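Local coordinates for viral interleukin-10 homolog (Human herpesvirus 5, PDB 1LQS), which mimics human interleukin-10, binding the human IL-10 receptor and inducing immunosuppressive signalling that the virus exploits to evade host immunity, at residues Gly54-Gly59 and Asp67-Arg72; Pro40-Glu45 and Pro86-Glu91; Arg32-Arg37 and Leu92-Ser97. All blocks are in the same frame, centred on the assembly; numbering follows the deposited sequence.

Overall arrangement
Contacts 2 and 3 both join helix 25-42 to helix 89-106, with their centres 10 Å apart, and they touch one another: Phe-35 packs on Leu-42, and Thr-34 and Arg-37 meet Glu-91. Contact 1 sits closer to the centre of the chain, where the loop after helix 25-42 folds onto helix 62-84; its centre is about 23 Å from that of contact 2 and 19 Å from that of contact 3. Along the chain the three are nested, contact 1 within the loop closed by contact 2, and contact 2 within that closed by contact 3. All three also touch the second subunit, illustrating how the intertwined dimer of an IL-10 cytokine builds its helical core from two chains.

Contact 1. Residues Gly54-Gly59 and Asp67-Arg72; sequences GTVVKG and DWLLRR
A type I beta turn from Thr-55 to Lys-58, in the long connection between helix 25-42 and helix 62-84, sets its two central residues, Val-56 and Val-57, against Leu-69 of helix 62-84. The meeting is apolar and small. A single methyl, Leu-69 CD1, receives both valines: it lies 4.4 Å from CG2 of Val-56 and 4.4 Å from CG2 of Val-57. Leu-69 reaches them because its CD1 branch runs on from CA in extended form (chi2 -172°), out from the helix toward the turn. Upstream on the same helix, Val-65 touches both valines. Leu-123 of the second subunit closes in on Val-56 and Leu-69, so two chains build this buried patch.

The flank of segment 67-72 is polar. Arg-71 NE makes a salt bridge to Asp-67 OD2 at 2.7 Å, approaching on the syn side of the carboxylate but with a bent N-H...O angle of 132°. The other oxygen, OD1, is hydrogen-bonded to the hydroxyl of Tyr-103, which ties the carboxylate to helix 89-106 as well. A loop turn packed on its own following helix, beside the interchain cysteine Cys-60 and against the partner's helices, is a feature of this intertwined IL-10-type dimer.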
ATOM      1  N   GLY C  54      15.106  -7.620  -7.419  1.00 43.87           N
ATOM      2  CA  GLY C  54      14.915  -6.514  -6.491  1.00 43.15           C
ATOM      3  C   GLY C  54      13.535  -6.003  -6.101  1.00 43.40           C
ATOM      4  O   GLY C  54      13.429  -4.973  -5.444  1.00 45.69           O
ATOM      5  N   THR C  55      12.464  -6.677  -6.483  1.00 43.29           N
ATOM      6  CA  THR C  55      11.132  -6.199  -6.110  1.00 41.44           C
ATOM      7  C   THR C  55      10.394  -7.333  -5.440  1.00 39.89           C
ATOM      8  O   THR C  55       9.460  -7.116  -4.689  1.00 39.91           O
ATOM      9  CB  THR C  55      10.331  -5.754  -7.335  1.00 43.69           C
ATOM     10  OG1 THR C  55      10.157  -6.872  -8.226  1.00 42.30           O
ATOM     11  CG2 THR C  55      11.056  -4.606  -8.044  1.00 41.22           C
ATOM     12  N   VAL C  56      10.860  -8.542  -5.720  1.00 36.91           N
ATOM     13  CA  VAL C  56      10.317  -9.783  -5.198  1.00 34.36           C
ATOM     14  C   VAL C  56       9.535  -9.654  -3.902  1.00 35.44           C
ATOM     15  O   VAL C  56       8.480 -10.274  -3.734  1.00 35.08           O
ATOM     16  CB  VAL C  56      11.462 -10.796  -4.985  1.00 32.61           C
ATOM     17  CG1 VAL C  56      12.245 -10.437  -3.736  1.00 29.93           C
ATOM     18  CG2 VAL C  56      10.916 -12.215  -4.912  1.00 31.57           C
ATOM     19  N   VAL C  57      10.048  -8.843  -2.986  1.00 35.34           N
ATOM     20  CA  VAL C  57       9.419  -8.673  -1.689  1.00 34.98           C
ATOM     21  C   VAL C  57       8.881  -7.252  -1.458  1.00 35.58           C
ATOM     22  O   VAL C  57       8.452  -6.897  -0.359  1.00 33.25           O
ATOM     23  CB  VAL C  57      10.434  -9.155  -0.590  1.00 34.83           C
ATOM     24  CG1 VAL C  57      10.575  -8.148   0.536  1.00 35.50           C
ATOM     25  CG2 VAL C  57       9.990 -10.516  -0.055  1.00 33.91           C
ATOM     26  N   LYS C  58       8.891  -6.456  -2.525  1.00 38.78           N
ATOM     27  CA  LYS C  58       8.384  -5.077  -2.514  1.00 42.62           C
ATOM     28  C   LYS C  58       6.965  -5.037  -3.083  1.00 45.42           C
ATOM     29  O   LYS C  58       6.434  -6.050  -3.548  1.00 45.20           O
ATOM     30  CB  LYS C  58       9.269  -4.148  -3.360  1.00 42.08           C
ATOM     31  CG  LYS C  58      10.616  -3.836  -2.741  1.00 41.88           C
ATOM     32  CD  LYS C  58      11.389  -2.803  -3.540  1.00 40.39           C
ATOM     33  CE  LYS C  58      12.760  -2.574  -2.927  1.00 40.81           C
ATOM     34  NZ  LYS C  58      13.609  -1.706  -3.780  1.00 43.19           N
ATOM     35  N   GLY C  59       6.354  -3.862  -3.060  1.00 47.60           N
ATOM     36  CA  GLY C  59       5.002  -3.759  -3.573  1.00 50.15           C
ATOM     37  C   GLY C  59       4.015  -4.145  -2.489  1.00 51.47           C
ATOM     38  O   GLY C  59       4.411  -4.729  -1.476  1.00 53.57           O
ATOM     39  N   ASP C  67       6.735 -14.085   3.481  1.00 42.30           N
ATOM     40  CA  ASP C  67       6.384 -15.262   4.280  1.00 41.33           C
ATOM     41  C   ASP C  67       6.596 -16.509   3.460  1.00 40.85           C
ATOM     42  O   ASP C  67       7.213 -17.473   3.927  1.00 42.55           O
ATOM     43  CB  ASP C  67       4.928 -15.235   4.740  1.00 41.87           C
ATOM     44  CG  ASP C  67       4.660 -16.228   5.877  1.00 44.33           C
ATOM     45  OD1 ASP C  67       5.084 -15.929   7.016  1.00 44.75           O
ATOM     46  OD2 ASP C  67       4.046 -17.305   5.637  1.00 43.04           O
ATOM     47  N   TRP C  68       6.081 -16.488   2.235  1.00 39.55           N
ATOM     48  CA  TRP C  68       6.226 -17.625   1.349  1.00 37.56           C
ATOM     49  C   TRP C  68       7.678 -18.029   1.292  1.00 36.06           C
ATOM     50  O   TRP C  68       8.009 -19.188   1.567  1.00 35.77           O
ATOM     51  CB  TRP C  68       5.750 -17.304  -0.074  1.00 38.61           C
ATOM     52  CG  TRP C  68       5.753 -18.528  -0.949  1.00 39.36           C
ATOM     53  CD1 TRP C  68       4.884 -19.581  -0.882  1.00 39.30           C
ATOM     54  CD2 TRP C  68       6.723 -18.873  -1.947  1.00 39.30           C
ATOM     55  NE1 TRP C  68       5.254 -20.561  -1.772  1.00 39.92           N
ATOM     56  CE2 TRP C  68       6.380 -20.153  -2.438  1.00 40.23           C
ATOM     57  CE3 TRP C  68       7.850 -18.230  -2.472  1.00 40.77           C
ATOM     58  CZ2 TRP C  68       7.126 -20.805  -3.431  1.00 41.55           C
ATOM     59  CZ3 TRP C  68       8.596 -18.883  -3.466  1.00 42.11           C
ATOM     60  CH2 TRP C  68       8.227 -20.156  -3.929  1.00 42.00           C
ATOM     61  N   LEU C  69       8.538 -17.069   0.938  1.00 34.28           N
ATOM     62  CA  LEU C  69       9.969 -17.320   0.826  1.00 34.52           C
ATOM     63  C   LEU C  69      10.574 -17.940   2.070  1.00 36.26           C
ATOM     64  O   LEU C  69      11.189 -19.013   2.000  1.00 37.30           O
ATOM     65  CB  LEU C  69      10.717 -16.043   0.494  1.00 34.04           C
ATOM     66  CG  LEU C  69      10.642 -15.595  -0.969  1.00 36.56           C
ATOM     67  CD1 LEU C  69      11.598 -14.415  -1.186  1.00 32.40           C
ATOM     68  CD2 LEU C  69      10.999 -16.760  -1.896  1.00 35.15           C
ATOM     69  N   LEU C  70      10.402 -17.272   3.208  1.00 36.10           N
ATOM     70  CA  LEU C  70      10.944 -17.768   4.463  1.00 36.77           C
ATOM     71  C   LEU C  70      10.487 -19.199   4.787  1.00 38.32           C
ATOM     72  O   LEU C  70      11.267 -20.009   5.311  1.00 37.61           O
ATOM     73  CB  LEU C  70      10.567 -16.810   5.591  1.00 36.90           C
ATOM     74  CG  LEU C  70      11.181 -15.406   5.485  1.00 36.57           C
ATOM     75  CD1 LEU C  70      10.524 -14.469   6.479  1.00 34.35           C
ATOM     76  CD2 LEU C  70      12.675 -15.484   5.731  1.00 35.41           C
ATOM     77  N   ARG C  71       9.234 -19.515   4.469  1.00 38.75           N
ATOM     78  CA  ARG C  71       8.718 -20.859   4.735  1.00 40.03           C
ATOM     79  C   ARG C  71       9.364 -21.850   3.779  1.00 39.03           C
ATOM     80  O   ARG C  71       9.714 -22.973   4.158  1.00 39.00           O
ATOM     81  CB  ARG C  71       7.197 -20.905   4.549  1.00 41.70           C
ATOM     82  CG  ARG C  71       6.385 -20.470   5.743  1.00 44.00           C
ATOM     83  CD  ARG C  71       4.929 -20.182   5.360  1.00 44.83           C
ATOM     84  NE  ARG C  71       4.138 -19.891   6.553  1.00 47.83           N
ATOM     85  CZ  ARG C  71       3.755 -20.814   7.434  1.00 47.41           C
ATOM     86  NH1 ARG C  71       4.080 -22.079   7.242  1.00 48.98           N
ATOM     87  NH2 ARG C  71       3.070 -20.472   8.515  1.00 47.31           N
ATOM     88  N   ARG C  72       9.505 -21.417   2.532  1.00 38.15           N
ATOM     89  CA  ARG C  72      10.086 -22.234   1.478  1.00 39.46           C
ATOM     90  C   ARG C  72      11.514 -22.652   1.861  1.00 41.30           C
ATOM     91  O   ARG C  72      11.927 -23.789   1.642  1.00 41.41           O
ATOM     92  CB  ARG C  72      10.047 -21.429   0.170  1.00 39.15           C
ATOM     93  CG  ARG C  72      10.773 -22.017  -1.015  1.00 38.99           C
ATOM     94  CD  ARG C  72      10.355 -23.426  -1.278  1.00 42.83           C
ATOM     95  NE  ARG C  72      10.510 -23.769  -2.688  1.00 45.55           N
ATOM     96  CZ  ARG C  72       9.489 -23.936  -3.526  1.00 45.97           C
ATOM     97  NH1 ARG C  72       8.240 -23.790  -3.094  1.00 44.14           N
ATOM     98  NH2 ARG C  72       9.719 -24.257  -4.795  1.00 46.03           N
TER

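Contact 2. Residues Pro40-Glu45 and Pro86-Glu91; sequences PTLQRE and PGLKTE
Leu-88 meets Thr-41 and Leu-42 through one methyl group, and the contact between the two segments is purely apolar. Leu-88 CD1 lies 3.4 Å from Leu-42 CD2. These two leucine side chains slide past each other in opposite directions, so the touch is made alongside. Toward Thr-41 the same CD1 comes tip to tip, 3.9 Å from Thr-41 CG2. The threonine offers carbon here because its methyl is anti to the backbone N, with the hydroxyl turned back beside that N (chi1 -67°). Around the trio, Tyr-85 packs on Thr-41 and Leu-42, Val-38 on Leu-88, and Leu-139 of the second subunit on Leu-42.

On the 40-45 side a backbone bond marks the turn: Arg-44 N bonds to Thr-41 O at 3.1 Å, a reach of three residues where the chain leaves helix 25-42. Leu-88 sits at the N-cap position, right before helix 89-106, and its side chain points to helix 25-42.

The side chain of Gln-43 turns to other chains. Its OE1 accepts from the backbone of another protein, consistent with a receptor chain, whereas its NE2 bonds to Ser-140 O of the second subunit. The end of one helix thus lies against the start of another within the helical bundle of a class II, IL-10-type cytokine, where these two helices run antiparallel.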
ATOM      1  N   PRO C  40      31.895 -19.440  -1.229  1.00 43.81           N
ATOM      2  CA  PRO C  40      32.518 -19.971  -2.447  1.00 43.90           C
ATOM      3  C   PRO C  40      32.028 -21.360  -2.880  1.00 42.90           C
ATOM      4  O   PRO C  40      32.017 -21.666  -4.068  1.00 42.89           O
ATOM      5  CB  PRO C  40      34.024 -19.907  -2.137  1.00 42.89           C
ATOM      6  CG  PRO C  40      34.095 -19.802  -0.651  1.00 43.85           C
ATOM      7  CD  PRO C  40      32.916 -18.949  -0.290  1.00 43.31           C
ATOM      8  N   THR C  41      31.620 -22.198  -1.932  1.00 42.65           N
ATOM      9  CA  THR C  41      31.099 -23.510  -2.302  1.00 42.71           C
ATOM     10  C   THR C  41      29.713 -23.346  -2.939  1.00 44.38           C
ATOM     11  O   THR C  41      29.502 -23.724  -4.098  1.00 46.35           O
ATOM     12  CB  THR C  41      30.960 -24.437  -1.085  1.00 42.76           C
ATOM     13  OG1 THR C  41      32.259 -24.756  -0.575  1.00 43.97           O
ATOM     14  CG2 THR C  41      30.234 -25.731  -1.469  1.00 39.70           C
ATOM     15  N   LEU C  42      28.777 -22.767  -2.189  1.00 43.89           N
ATOM     16  CA  LEU C  42      27.413 -22.567  -2.672  1.00 43.36           C
ATOM     17  C   LEU C  42      27.304 -21.755  -3.946  1.00 44.54           C
ATOM     18  O   LEU C  42      26.324 -21.904  -4.675  1.00 46.53           O
ATOM     19  CB  LEU C  42      26.531 -21.904  -1.600  1.00 41.15           C
ATOM     20  CG  LEU C  42      26.352 -22.652  -0.276  1.00 40.46           C
ATOM     21  CD1 LEU C  42      25.282 -21.983   0.563  1.00 37.54           C
ATOM     22  CD2 LEU C  42      25.974 -24.089  -0.558  1.00 39.39           C
ATOM     23  N   GLN C  43      28.280 -20.897  -4.232  1.00 44.76           N
ATOM     24  CA  GLN C  43      28.194 -20.092  -5.447  1.00 46.18           C
ATOM     25  C   GLN C  43      29.109 -20.563  -6.574  1.00 48.91           C
ATOM     26  O   GLN C  43      29.488 -19.771  -7.443  1.00 47.54           O
ATOM     27  CB  GLN C  43      28.472 -18.613  -5.144  1.00 44.83           C
ATOM     28  CG  GLN C  43      27.512 -17.962  -4.140  1.00 40.77           C
ATOM     29  CD  GLN C  43      27.722 -16.458  -4.012  1.00 38.30           C
ATOM     30  OE1 GLN C  43      28.848 -15.976  -4.038  1.00 35.04           O
ATOM     31  NE2 GLN C  43      26.636 -15.716  -3.864  1.00 39.84           N
ATOM     32  N   ARG C  44      29.450 -21.851  -6.576  1.00 53.60           N
ATOM     33  CA  ARG C  44      30.318 -22.388  -7.623  1.00 57.93           C
ATOM     34  C   ARG C  44      29.588 -22.603  -8.944  1.00 58.95           C
ATOM     35  O   ARG C  44      29.865 -21.903  -9.920  1.00 58.50           O
ATOM     36  CB  ARG C  44      31.007 -23.686  -7.173  1.00 59.61           C
ATOM     37  CG  ARG C  44      32.486 -23.446  -6.861  1.00 63.81           C
ATOM     38  CD  ARG C  44      33.358 -24.696  -6.868  1.00 65.70           C
ATOM     39  NE  ARG C  44      33.008 -25.642  -5.813  1.00 69.38           N
ATOM     40  CZ  ARG C  44      33.870 -26.495  -5.269  1.00 71.37           C
ATOM     41  NH1 ARG C  44      35.134 -26.508  -5.684  1.00 72.11           N
ATOM     42  NH2 ARG C  44      33.473 -27.342  -4.323  1.00 70.82           N
ATOM     43  N   GLU C  45      28.667 -23.566  -8.987  1.00 60.47           N
ATOM     44  CA  GLU C  45      27.915 -23.811 -10.213  1.00 61.61           C
ATOM     45  C   GLU C  45      27.423 -22.462 -10.696  1.00 61.29           C
ATOM     46  O   GLU C  45      27.880 -21.939 -11.712  1.00 61.39           O
ATOM     47  CB  GLU C  45      26.710 -24.724  -9.957  1.00 63.95           C
ATOM     48  CG  GLU C  45      25.593 -24.550 -10.997  1.00 68.53           C
ATOM     49  CD  GLU C  45      24.489 -25.603 -10.889  1.00 71.74           C
ATOM     50  OE1 GLU C  45      23.421 -25.421 -11.533  1.00 71.51           O
ATOM     51  OE2 GLU C  45      24.696 -26.617 -10.179  1.00 72.90           O
ATOM     52  N   PRO C  86      26.552 -32.297   1.608  1.00 50.94           N
ATOM     53  CA  PRO C  86      26.803 -33.009   2.866  1.00 51.01           C
ATOM     54  C   PRO C  86      27.907 -32.416   3.745  1.00 50.16           C
ATOM     55  O   PRO C  86      27.891 -32.595   4.962  1.00 50.38           O
ATOM     56  CB  PRO C  86      27.116 -34.432   2.398  1.00 48.73           C
ATOM     57  CG  PRO C  86      27.782 -34.202   1.099  1.00 48.39           C
ATOM     58  CD  PRO C  86      26.928 -33.132   0.453  1.00 49.48           C
ATOM     59  N   GLY C  87      28.856 -31.712   3.136  1.00 48.92           N
ATOM     60  CA  GLY C  87      29.936 -31.128   3.914  1.00 50.39           C
ATOM     61  C   GLY C  87      29.526 -29.930   4.763  1.00 51.34           C
ATOM     62  O   GLY C  87      29.977 -29.778   5.898  1.00 49.76           O
ATOM     63  N   LEU C  88      28.652 -29.089   4.215  1.00 52.15           N
ATOM     64  CA  LEU C  88      28.196 -27.890   4.899  1.00 52.37           C
ATOM     65  C   LEU C  88      26.994 -28.111   5.800  1.00 52.56           C
ATOM     66  O   LEU C  88      26.389 -27.146   6.251  1.00 52.22           O
ATOM     67  CB  LEU C  88      27.821 -26.827   3.878  1.00 53.35           C
ATOM     68  CG  LEU C  88      28.590 -26.843   2.564  1.00 55.06           C
ATOM     69  CD1 LEU C  88      27.831 -26.008   1.548  1.00 55.98           C
ATOM     70  CD2 LEU C  88      30.007 -26.330   2.772  1.00 55.58           C
ATOM     71  N   LYS C  89      26.634 -29.360   6.069  1.00 53.07           N
ATOM     72  CA  LYS C  89      25.470 -29.607   6.911  1.00 53.66           C
ATOM     73  C   LYS C  89      25.426 -28.758   8.167  1.00 52.59           C
ATOM     74  O   LYS C  89      24.378 -28.222   8.519  1.00 54.19           O
ATOM     75  CB  LYS C  89      25.357 -31.084   7.288  1.00 55.23           C
ATOM     76  CG  LYS C  89      24.399 -31.862   6.380  1.00 59.62           C
ATOM     77  CD  LYS C  89      24.101 -33.271   6.910  1.00 61.10           C
ATOM     78  CE  LYS C  89      23.265 -33.240   8.190  1.00 61.59           C
ATOM     79  NZ  LYS C  89      23.982 -32.618   9.346  1.00 63.47           N
ATOM     80  N   THR C  90      26.561 -28.631   8.840  1.00 50.80           N
ATOM     81  CA  THR C  90      26.639 -27.844  10.060  1.00 48.57           C
ATOM     82  C   THR C  90      26.302 -26.385   9.793  1.00 47.10           C
ATOM     83  O   THR C  90      25.427 -25.816  10.444  1.00 46.53           O
ATOM     84  CB  THR C  90      28.028 -27.963  10.656  1.00 49.71           C
ATOM     85  OG1 THR C  90      28.301 -29.354  10.870  1.00 50.62           O
ATOM     86  CG2 THR C  90      28.129 -27.200  11.974  1.00 45.78           C
ATOM     87  N   GLU C  91      26.998 -25.781   8.836  1.00 46.43           N
ATOM     88  CA  GLU C  91      26.741 -24.390   8.470  1.00 46.11           C
ATOM     89  C   GLU C  91      25.281 -24.211   8.053  1.00 44.74           C
ATOM     90  O   GLU C  91      24.638 -23.239   8.425  1.00 44.09           O
ATOM     91  CB  GLU C  91      27.643 -23.957   7.316  1.00 46.31           C
ATOM     92  CG  GLU C  91      29.070 -23.678   7.713  1.00 48.23           C
ATOM     93  CD  GLU C  91      29.899 -24.931   7.911  1.00 50.67           C
ATOM     94  OE1 GLU C  91      31.059 -24.781   8.349  1.00 52.23           O
ATOM     95  OE2 GLU C  91      29.413 -26.052   7.627  1.00 50.60           O
TER

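Contact 3. Residues Arg32-Arg37 and Leu92-Ser97; sequences RVTFHR and LHSMRS
Thr-34 points at Met-95, and Phe-35 flanks it, across two nearly antiparallel helices of the bundle that defines the four-helix cytokine fold in its IL-10 form. The axes of segments 32-37 and 92-97 approach to 9.7 Å and their directions differ by 157°, bringing the backbones closest at Thr-34 and Met-95.

The side chains of Thr-34 and Met-95 cross at a slant. Thr-34 lays its methyl on the methionine chain: CG2 is 3.7 Å from Met-95 CG, and CB stands 3.9 Å from that same carbon. Beyond CG, the thioether carries on to the neighbouring residue, where Met-95 SD comes within 4.0 Å of Phe-35 CB. The sulfur also lies at the edge of the Phe-35 ring, near its plane, and not over a face. With CG trans to the backbone N (chi1 -176°), Phe-35 directs its ring along the side of the interface, where Asp-143 of the second subunit and Leu-42 lie against it. Met-95 bends at its last torsion and is further packed by Leu-31 and Phe-78 of its own chain and by Leu-142 of the second subunit, so helices 25-42 and 62-84 of its own chain and a helix of the partner pack on this side chain from helix 89-106.

Beside this apolar part the polar atoms of Thr-34 and Ser-94 meet through a water. Thr-34 keeps its methyl for Met-95 and its hydroxyl for the water shared with Ser-94. The two hydroxyls do not join directly, since Thr-34 OG1 and Ser-94 OG are 3.7 Å apart; the water bridges them instead, 3.0 Å from Thr-34 OG1 and 3.2 Å from Ser-94 OG.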
ATOM      1  N   ARG C  32      24.733 -13.793   7.816  1.00 31.70           N
ATOM      2  CA  ARG C  32      25.714 -13.290   6.881  1.00 31.56           C
ATOM      3  C   ARG C  32      27.152 -13.719   7.214  1.00 32.19           C
ATOM      4  O   ARG C  32      27.957 -13.855   6.302  1.00 33.08           O
ATOM      5  CB  ARG C  32      25.597 -11.770   6.776  1.00 32.02           C
ATOM      6  CG  ARG C  32      24.528 -11.324   5.800  1.00 29.61           C
ATOM      7  CD  ARG C  32      23.852 -10.017   6.195  1.00 28.94           C
ATOM      8  NE  ARG C  32      23.196  -9.402   5.040  1.00 30.14           N
ATOM      9  CZ  ARG C  32      22.458  -8.297   5.086  1.00 31.55           C
ATOM     10  NH1 ARG C  32      22.263  -7.680   6.241  1.00 33.62           N
ATOM     11  NH2 ARG C  32      21.951  -7.782   3.972  1.00 31.04           N
ATOM     12  N   VAL C  33      27.491 -13.949   8.487  1.00 30.82           N
ATOM     13  CA  VAL C  33      28.858 -14.378   8.767  1.00 33.82           C
ATOM     14  C   VAL C  33      29.019 -15.859   8.461  1.00 34.84           C
ATOM     15  O   VAL C  33      30.039 -16.249   7.897  1.00 36.64           O
ATOM     16  CB  VAL C  33      29.355 -14.109  10.244  1.00 34.90           C
ATOM     17  CG1 VAL C  33      29.332 -12.612  10.558  1.00 31.18           C
ATOM     18  CG2 VAL C  33      28.537 -14.907  11.236  1.00 37.47           C
ATOM     19  N   THR C  34      28.031 -16.684   8.822  1.00 33.70           N
ATOM     20  CA  THR C  34      28.112 -18.115   8.530  1.00 33.42           C
ATOM     21  C   THR C  34      28.101 -18.270   7.012  1.00 34.43           C
ATOM     22  O   THR C  34      28.820 -19.088   6.448  1.00 35.81           O
ATOM     23  CB  THR C  34      26.900 -18.929   9.087  1.00 34.54           C
ATOM     24  OG1 THR C  34      26.891 -18.905  10.520  1.00 34.43           O
ATOM     25  CG2 THR C  34      26.977 -20.385   8.616  1.00 30.88           C
ATOM     26  N   PHE C  35      27.288 -17.465   6.346  1.00 34.21           N
ATOM     27  CA  PHE C  35      27.192 -17.550   4.905  1.00 33.99           C
ATOM     28  C   PHE C  35      28.489 -17.233   4.197  1.00 35.30           C
ATOM     29  O   PHE C  35      28.808 -17.836   3.181  1.00 36.56           O
ATOM     30  CB  PHE C  35      26.122 -16.601   4.368  1.00 32.70           C
ATOM     31  CG  PHE C  35      25.925 -16.713   2.884  1.00 29.86           C
ATOM     32  CD1 PHE C  35      25.309 -17.845   2.339  1.00 29.25           C
ATOM     33  CD2 PHE C  35      26.404 -15.724   2.030  1.00 28.77           C
ATOM     34  CE1 PHE C  35      25.175 -17.996   0.977  1.00 28.24           C
ATOM     35  CE2 PHE C  35      26.280 -15.859   0.653  1.00 30.35           C
ATOM     36  CZ  PHE C  35      25.660 -17.004   0.121  1.00 31.02           C
ATOM     37  N   HIS C  36      29.223 -16.257   4.716  1.00 36.29           N
ATOM     38  CA  HIS C  36      30.471 -15.849   4.095  1.00 35.28           C
ATOM     39  C   HIS C  36      31.486 -16.996   4.047  1.00 34.84           C
ATOM     40  O   HIS C  36      32.238 -17.122   3.090  1.00 34.19           O
ATOM     41  CB  HIS C  36      31.062 -14.654   4.851  1.00 34.77           C
ATOM     42  CG  HIS C  36      32.423 -14.245   4.373  1.00 36.28           C
ATOM     43  ND1 HIS C  36      32.628 -13.581   3.181  1.00 37.39           N
ATOM     44  CD2 HIS C  36      33.653 -14.449   4.902  1.00 35.14           C
ATOM     45  CE1 HIS C  36      33.922 -13.397   2.995  1.00 34.76           C
ATOM     46  NE2 HIS C  36      34.566 -13.914   4.024  1.00 35.92           N
ATOM     47  N   ARG C  37      31.491 -17.839   5.070  1.00 34.94           N
ATOM     48  CA  ARG C  37      32.447 -18.936   5.127  1.00 37.97           C
ATOM     49  C   ARG C  37      32.268 -20.004   4.058  1.00 39.44           C
ATOM     50  O   ARG C  37      33.241 -20.588   3.581  1.00 38.51           O
ATOM     51  CB  ARG C  37      32.393 -19.623   6.488  1.00 38.00           C
ATOM     52  CG  ARG C  37      32.655 -18.715   7.669  1.00 40.15           C
ATOM     53  CD  ARG C  37      33.098 -19.548   8.857  1.00 43.30           C
ATOM     54  NE  ARG C  37      32.067 -20.474   9.311  1.00 45.19           N
ATOM     55  CZ  ARG C  37      31.143 -20.154  10.214  1.00 47.00           C
ATOM     56  NH1 ARG C  37      30.226 -21.047  10.586  1.00 44.49           N
ATOM     57  NH2 ARG C  37      31.151 -18.937  10.755  1.00 47.47           N
ATOM     58  N   LEU C  92      24.768 -25.160   7.277  1.00 44.61           N
ATOM     59  CA  LEU C  92      23.389 -25.119   6.821  1.00 43.88           C
ATOM     60  C   LEU C  92      22.413 -25.084   7.988  1.00 44.05           C
ATOM     61  O   LEU C  92      21.531 -24.236   8.026  1.00 45.10           O
ATOM     62  CB  LEU C  92      23.099 -26.316   5.915  1.00 42.14           C
ATOM     63  CG  LEU C  92      23.706 -26.184   4.514  1.00 42.74           C
ATOM     64  CD1 LEU C  92      23.560 -27.480   3.750  1.00 41.97           C
ATOM     65  CD2 LEU C  92      23.026 -25.047   3.770  1.00 41.52           C
ATOM     66  N   HIS C  93      22.584 -25.991   8.942  1.00 44.51           N
ATOM     67  CA  HIS C  93      21.713 -26.061  10.111  1.00 46.47           C
ATOM     68  C   HIS C  93      21.756 -24.783  10.934  1.00 46.58           C
ATOM     69  O   HIS C  93      20.730 -24.299  11.401  1.00 47.05           O
ATOM     70  CB  HIS C  93      22.105 -27.252  10.993  1.00 48.62           C
ATOM     71  CG  HIS C  93      21.824 -28.586  10.370  1.00 51.40           C
ATOM     72  ND1 HIS C  93      22.123 -29.777  10.994  1.00 52.32           N
ATOM     73  CD2 HIS C  93      21.251 -28.915   9.186  1.00 51.84           C
ATOM     74  CE1 HIS C  93      21.745 -30.781  10.224  1.00 53.48           C
ATOM     75  NE2 HIS C  93      21.212 -30.284   9.121  1.00 50.81           N
ATOM     76  N   SER C  94      22.955 -24.241  11.111  1.00 46.14           N
ATOM     77  CA  SER C  94      23.138 -23.014  11.873  1.00 45.34           C
ATOM     78  C   SER C  94      22.289 -21.889  11.280  1.00 44.62           C
ATOM     79  O   SER C  94      21.605 -21.161  11.998  1.00 44.51           O
ATOM     80  CB  SER C  94      24.618 -22.624  11.850  1.00 45.25           C
ATOM     81  OG  SER C  94      24.818 -21.311  12.337  1.00 45.16           O
ATOM     82  N   MET C  95      22.343 -21.760   9.960  1.00 42.61           N
ATOM     83  CA  MET C  95      21.597 -20.730   9.276  1.00 42.54           C
ATOM     84  C   MET C  95      20.097 -20.972   9.378  1.00 43.87           C
ATOM     85  O   MET C  95      19.349 -20.048   9.718  1.00 43.86           O
ATOM     86  CB  MET C  95      22.037 -20.630   7.799  1.00 42.34           C
ATOM     87  CG  MET C  95      23.448 -20.028   7.604  1.00 41.82           C
ATOM     88  SD  MET C  95      24.001 -19.673   5.891  1.00 42.23           S
ATOM     89  CE  MET C  95      24.200 -21.349   5.249  1.00 41.90           C
ATOM     90  N   ARG C  96      19.651 -22.202   9.105  1.00 43.75           N
ATOM     91  CA  ARG C  96      18.222 -22.512   9.169  1.00 42.33           C
ATOM     92  C   ARG C  96      17.715 -22.144  10.553  1.00 40.92           C
ATOM     93  O   ARG C  96      16.661 -21.525  10.705  1.00 40.51           O
ATOM     94  CB  ARG C  96      17.957 -23.999   8.914  1.00 43.53           C
ATOM     95  CG  ARG C  96      16.459 -24.347   8.823  1.00 44.82           C
ATOM     96  CD  ARG C  96      16.206 -25.837   8.994  1.00 48.54           C
ATOM     97  NE  ARG C  96      14.795 -26.230   8.853  1.00 52.79           N
ATOM     98  CZ  ARG C  96      13.797 -25.846   9.653  1.00 54.48           C
ATOM     99  NH1 ARG C  96      14.020 -25.038  10.682  1.00 55.05           N
ATOM    100  NH2 ARG C  96      12.565 -26.289   9.432  1.00 54.49           N
ATOM    101  N   SER C  97      18.504 -22.533  11.548  1.00 39.12           N
ATOM    102  CA  SER C  97      18.224 -22.293  12.960  1.00 38.33           C
ATOM    103  C   SER C  97      18.017 -20.806  13.253  1.00 38.95           C
ATOM    104  O   SER C  97      17.026 -20.411  13.872  1.00 38.34           O
ATOM    105  CB  SER C  97      19.397 -22.826  13.781  1.00 39.43           C
ATOM    106  OG  SER C  97      19.112 -22.880  15.161  1.00 42.85           O
TER
HETATM  107  O   HOH W   1      23.962 -18.447  11.123  1.00 30.67           O